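PDB 2C9K: pesticidal crystal protein Cry4Aa from Bacillus thuringiensis, which binds midgut epithelial cells of mosquito larvae and promotes their colloid-osmotic lysis as a pore-forming toxin. Local coordinates for residues S285-L296 with I433-S441. Sequence-based numbering, arbitrary orientation.
Sequences SLTRRPHLFTWL and ILSFIKSLS
The guanidinium of R288 lies nearly flat on the ring of F436, with planes at 16°. CZ sits over the ring face, a cation-pi contact. CD of R288 rests on the same face and adds a CH-pi contact, 3.8 Å from the ring centroid. The opposite face of the guanidinium is covered by the H291 imidazole, so the flat group fills the slot between two rings. Within the loop, NH1 and NH2 of R288 both bond to OG1 of T294, which lies in the guanidinium plane and fixes its rotation. NH1 also forms a salt bridge with E262, which accepts a hydrogen bond from S435 OG. E262 probably offsets the charge of R288.

K438 fills the next hollow, walled by the carbonyls of S285 and T287, CG of R288 and the edge of the F436 ring, in whose plane CG of K438 lies. CD lies beside the T287 carbonyl, and the bend at chi3 (70°) turns CE toward both carbonyls. CD of K438 also lies 3.8 Å from CG of R288. Further along, the L440 methyls reach OG of S285, which is hydrogen-bonded to O of Y281, one turn back in the helix. CD2 of L286 meets CB of L440 at 4.0 Å. A water bridges the carbonyls of S285 and S439.

At the other end, segment 294-296 crosses segment 433-440 at 89°. CD2 of L296 packs on CD2 of L434 at 3.7 Å, and CD1 of I433 touches CZ3 of W295. A second water joins N of L296 to O of L434.

The loop leads into strand 294-303 of a four-stranded antiparallel sheet. Its R288 lies on F436 of strand 432-440, at the edge of a separate three-stranded one. Such contacts between sheets are characteristic of the beta-prism domain II of three-domain Cry toxins.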
loop_
_atom_site.group_PDB
_atom_site.type_symbol
_atom_site.label_atom_id
_atom_site.label_comp_id
_atom_site.label_asym_id
_atom_site.label_seq_id
_atom_site.Cartn_x
_atom_site.Cartn_y
_atom_site.Cartn_z
ATOM N N SER A 285 -0.166 6.179 -19.983
ATOM C CA SER A 285 0.029 7.608 -19.812
ATOM C C SER A 285 -0.513 8.266 -18.560
ATOM O O SER A 285 -0.252 9.441 -18.342
ATOM C CB SER A 285 -0.493 8.359 -21.044
ATOM O OG SER A 285 -1.876 8.152 -21.222
ATOM N N LEU A 286 -1.258 7.545 -17.733
ATOM C CA LEU A 286 -1.784 8.165 -16.517
ATOM C C LEU A 286 -1.173 7.636 -15.220
ATOM O O LEU A 286 -1.396 8.202 -14.153
ATOM C CB LEU A 286 -3.312 8.036 -16.471
ATOM C CG LEU A 286 -4.084 8.990 -17.396
ATOM C CD1 LEU A 286 -5.522 8.518 -17.595
ATOM C CD2 LEU A 286 -4.054 10.389 -16.800
ATOM N N THR A 287 -0.401 6.558 -15.304
ATOM C CA THR A 287 0.221 5.985 -14.115
ATOM C C THR A 287 1.732 5.898 -14.311
ATOM O O THR A 287 2.226 6.210 -15.386
ATOM C CB THR A 287 -0.365 4.591 -13.800
ATOM O OG1 THR A 287 -0.215 3.727 -14.935
ATOM C CG2 THR A 287 -1.844 4.714 -13.453
ATOM N N ARG A 288 2.472 5.484 -13.290
ATOM C CA ARG A 288 3.921 5.413 -13.427
ATOM C C ARG A 288 4.433 3.990 -13.502
ATOM O O ARG A 288 3.977 3.124 -12.761
ATOM C CB ARG A 288 4.601 6.144 -12.259
ATOM C CG ARG A 288 4.259 7.626 -12.186
ATOM C CD ARG A 288 4.733 8.271 -10.899
ATOM N NE ARG A 288 6.186 8.316 -10.788
ATOM C CZ ARG A 288 6.836 8.531 -9.648
ATOM N NH1 ARG A 288 6.167 8.723 -8.524
ATOM N NH2 ARG A 288 8.158 8.532 -9.627
ATOM N N ARG A 289 5.384 3.747 -14.400
ATOM C CA ARG A 289 5.964 2.417 -14.543
ATOM C C ARG A 289 6.713 2.038 -13.271
ATOM O O ARG A 289 7.210 2.908 -12.543
ATOM C CB ARG A 289 6.913 2.380 -15.738
ATOM C CG ARG A 289 6.280 1.817 -16.990
ATOM C CD ARG A 289 6.536 2.704 -18.191
ATOM N NE ARG A 289 7.907 2.639 -18.694
ATOM C CZ ARG A 289 8.408 3.496 -19.581
ATOM N NH1 ARG A 289 7.651 4.482 -20.057
ATOM N NH2 ARG A 289 9.663 3.375 -19.994
ATOM N N PRO A 290 6.800 0.735 -12.974
ATOM C CA PRO A 290 7.515 0.337 -11.757
ATOM C C PRO A 290 8.811 1.127 -11.625
ATOM O O PRO A 290 9.577 1.234 -12.572
ATOM C CB PRO A 290 7.765 -1.147 -11.978
ATOM C CG PRO A 290 6.577 -1.563 -12.781
ATOM C CD PRO A 290 6.415 -0.438 -13.775
ATOM N N HIS A 291 9.043 1.692 -10.451
ATOM C CA HIS A 291 10.244 2.482 -10.214
ATOM C C HIS A 291 10.686 2.370 -8.762
ATOM O O HIS A 291 10.012 1.733 -7.947
ATOM C CB HIS A 291 9.967 3.954 -10.530
ATOM C CG HIS A 291 8.895 4.565 -9.678
ATOM N ND1 HIS A 291 7.642 4.875 -10.162
ATOM C CD2 HIS A 291 8.891 4.932 -8.374
ATOM C CE1 HIS A 291 6.914 5.410 -9.197
ATOM N NE2 HIS A 291 7.650 5.457 -8.103
ATOM N N LEU A 292 11.826 2.990 -8.454
ATOM C CA LEU A 292 12.354 3.031 -7.088
ATOM C C LEU A 292 11.552 4.133 -6.409
ATOM O O LEU A 292 11.280 5.167 -7.016
ATOM C CB LEU A 292 13.835 3.414 -7.077
ATOM C CG LEU A 292 14.845 2.475 -7.740
ATOM C CD1 LEU A 292 16.245 3.101 -7.668
ATOM C CD2 LEU A 292 14.806 1.107 -7.047
ATOM N N PHE A 293 11.168 3.920 -5.159
ATOM C CA PHE A 293 10.374 4.917 -4.448
ATOM C C PHE A 293 10.916 6.343 -4.641
ATOM O O PHE A 293 12.121 6.573 -4.542
ATOM C CB PHE A 293 10.331 4.577 -2.958
ATOM C CG PHE A 293 9.284 5.329 -2.208
ATOM C CD1 PHE A 293 7.987 4.860 -2.154
ATOM C CD2 PHE A 293 9.587 6.534 -1.584
ATOM C CE1 PHE A 293 7.004 5.583 -1.485
ATOM C CE2 PHE A 293 8.611 7.258 -0.915
ATOM C CZ PHE A 293 7.322 6.786 -0.866
ATOM N N THR A 294 10.033 7.297 -4.931
ATOM C CA THR A 294 10.473 8.687 -5.108
ATOM C C THR A 294 9.741 9.659 -4.180
ATOM O O THR A 294 8.591 9.436 -3.797
ATOM C CB THR A 294 10.274 9.210 -6.573
ATOM O OG1 THR A 294 8.878 9.269 -6.889
ATOM C CG2 THR A 294 10.980 8.318 -7.567
ATOM N N TRP A 295 10.425 10.741 -3.823
ATOM C CA TRP A 295 9.842 11.773 -2.978
ATOM C C TRP A 295 9.651 13.041 -3.818
ATOM O O TRP A 295 10.529 13.432 -4.583
ATOM C CB TRP A 295 10.747 12.049 -1.785
ATOM C CG TRP A 295 11.025 10.837 -0.986
ATOM C CD1 TRP A 295 12.067 9.965 -1.140
ATOM C CD2 TRP A 295 10.254 10.349 0.107
ATOM N NE1 TRP A 295 11.994 8.964 -0.199
ATOM C CE2 TRP A 295 10.889 9.179 0.580
ATOM C CE3 TRP A 295 9.086 10.786 0.735
ATOM C CZ2 TRP A 295 10.393 8.444 1.654
ATOM C CZ3 TRP A 295 8.597 10.053 1.802
ATOM C CH2 TRP A 295 9.251 8.895 2.252
ATOM N N LEU A 296 8.498 13.675 -3.673
ATOM C CA LEU A 296 8.179 14.865 -4.445
ATOM C C LEU A 296 8.872 16.123 -3.957
ATOM O O LEU A 296 8.502 16.659 -2.918
ATOM C CB LEU A 296 6.666 15.088 -4.418
ATOM C CG LEU A 296 6.113 16.191 -5.315
ATOM C CD1 LEU A 296 6.467 15.878 -6.780
ATOM C CD2 LEU A 296 4.602 16.291 -5.122
ATOM N N ILE A 433 0.520 10.690 1.170
ATOM C CA ILE A 433 1.130 11.964 0.794
ATOM C C ILE A 433 1.237 12.024 -0.732
ATOM O O ILE A 433 1.416 10.991 -1.388
ATOM C CB ILE A 433 2.562 12.114 1.371
ATOM C CG1 ILE A 433 3.504 11.115 0.685
ATOM C CG2 ILE A 433 2.540 11.937 2.894
ATOM C CD1 ILE A 433 4.960 11.314 1.039
ATOM N N LEU A 434 1.142 13.220 -1.298
ATOM C CA LEU A 434 1.230 13.364 -2.750
ATOM C C LEU A 434 2.606 12.913 -3.221
ATOM O O LEU A 434 3.606 13.198 -2.571
ATOM C CB LEU A 434 0.993 14.819 -3.175
ATOM C CG LEU A 434 0.887 14.932 -4.699
ATOM C CD1 LEU A 434 -0.397 14.258 -5.152
ATOM C CD2 LEU A 434 0.912 16.382 -5.136
ATOM N N SER A 435 2.680 12.223 -4.348
ATOM C CA SER A 435 3.981 11.770 -4.806
ATOM C C SER A 435 4.293 12.127 -6.247
ATOM O O SER A 435 5.449 12.106 -6.650
ATOM C CB SER A 435 4.100 10.257 -4.625
ATOM O OG SER A 435 3.201 9.570 -5.470
ATOM N N PHE A 436 3.265 12.479 -7.010
ATOM C CA PHE A 436 3.443 12.788 -8.429
ATOM C C PHE A 436 2.122 13.234 -9.074
ATOM O O PHE A 436 1.038 12.909 -8.582
ATOM C CB PHE A 436 3.916 11.519 -9.140
ATOM C CG PHE A 436 4.761 11.764 -10.352
ATOM C CD1 PHE A 436 6.101 12.127 -10.216
ATOM C CD2 PHE A 436 4.242 11.564 -11.628
ATOM C CE1 PHE A 436 6.913 12.280 -11.332
ATOM C CE2 PHE A 436 5.049 11.716 -12.755
ATOM C CZ PHE A 436 6.390 12.073 -12.605
ATOM N N ILE A 437 2.220 13.973 -10.178
ATOM C CA ILE A 437 1.036 14.411 -10.921
ATOM C C ILE A 437 1.283 14.244 -12.419
ATOM O O ILE A 437 2.044 15.010 -12.996
ATOM C CB ILE A 437 0.690 15.882 -10.666
ATOM C CG1 ILE A 437 0.238 16.079 -9.219
ATOM C CG2 ILE A 437 -0.422 16.309 -11.601
ATOM C CD1 ILE A 437 -0.179 17.509 -8.899
ATOM N N LYS A 438 0.657 13.241 -13.038
ATOM C CA LYS A 438 0.810 12.999 -14.472
ATOM C C LYS A 438 -0.367 13.610 -15.200
ATOM O O LYS A 438 -1.355 13.992 -14.580
ATOM C CB LYS A 438 0.870 11.496 -14.786
ATOM C CG LYS A 438 2.267 10.915 -14.761
ATOM C CD LYS A 438 2.269 9.409 -14.902
ATOM C CE LYS A 438 1.867 8.958 -16.298
ATOM N NZ LYS A 438 2.921 9.149 -17.326
ATOM N N SER A 439 -0.276 13.679 -16.521
ATOM C CA SER A 439 -1.351 14.261 -17.303
ATOM C C SER A 439 -1.402 13.676 -18.714
ATOM O O SER A 439 -0.361 13.436 -19.329
ATOM C CB SER A 439 -1.141 15.771 -17.375
ATOM O OG SER A 439 -2.363 16.458 -17.542
ATOM N N LEU A 440 -2.614 13.423 -19.209
ATOM C CA LEU A 440 -2.813 12.909 -20.562
ATOM C C LEU A 440 -3.467 14.025 -21.364
ATOM O O LEU A 440 -4.530 14.521 -21.001
ATOM C CB LEU A 440 -3.720 11.671 -20.561
ATOM C CG LEU A 440 -4.365 11.203 -21.885
ATOM C CD1 LEU A 440 -3.334 11.118 -22.995
ATOM C CD2 LEU A 440 -5.019 9.839 -21.680
ATOM N N SER A 441 -2.811 14.437 -22.441
ATOM C CA SER A 441 -3.328 15.500 -23.294
ATOM C C SER A 441 -2.617 15.466 -24.628
ATOM O O SER A 441 -1.394 15.327 -24.699
ATOM C CB SER A 441 -3.095 16.865 -22.659
ATOM O OG SER A 441 -1.725 17.202 -22.730
HETATM O O HOH W 1 1.405 10.947 -20.174
HETATM O O HOH W 2 6.295 12.580 -2.431
#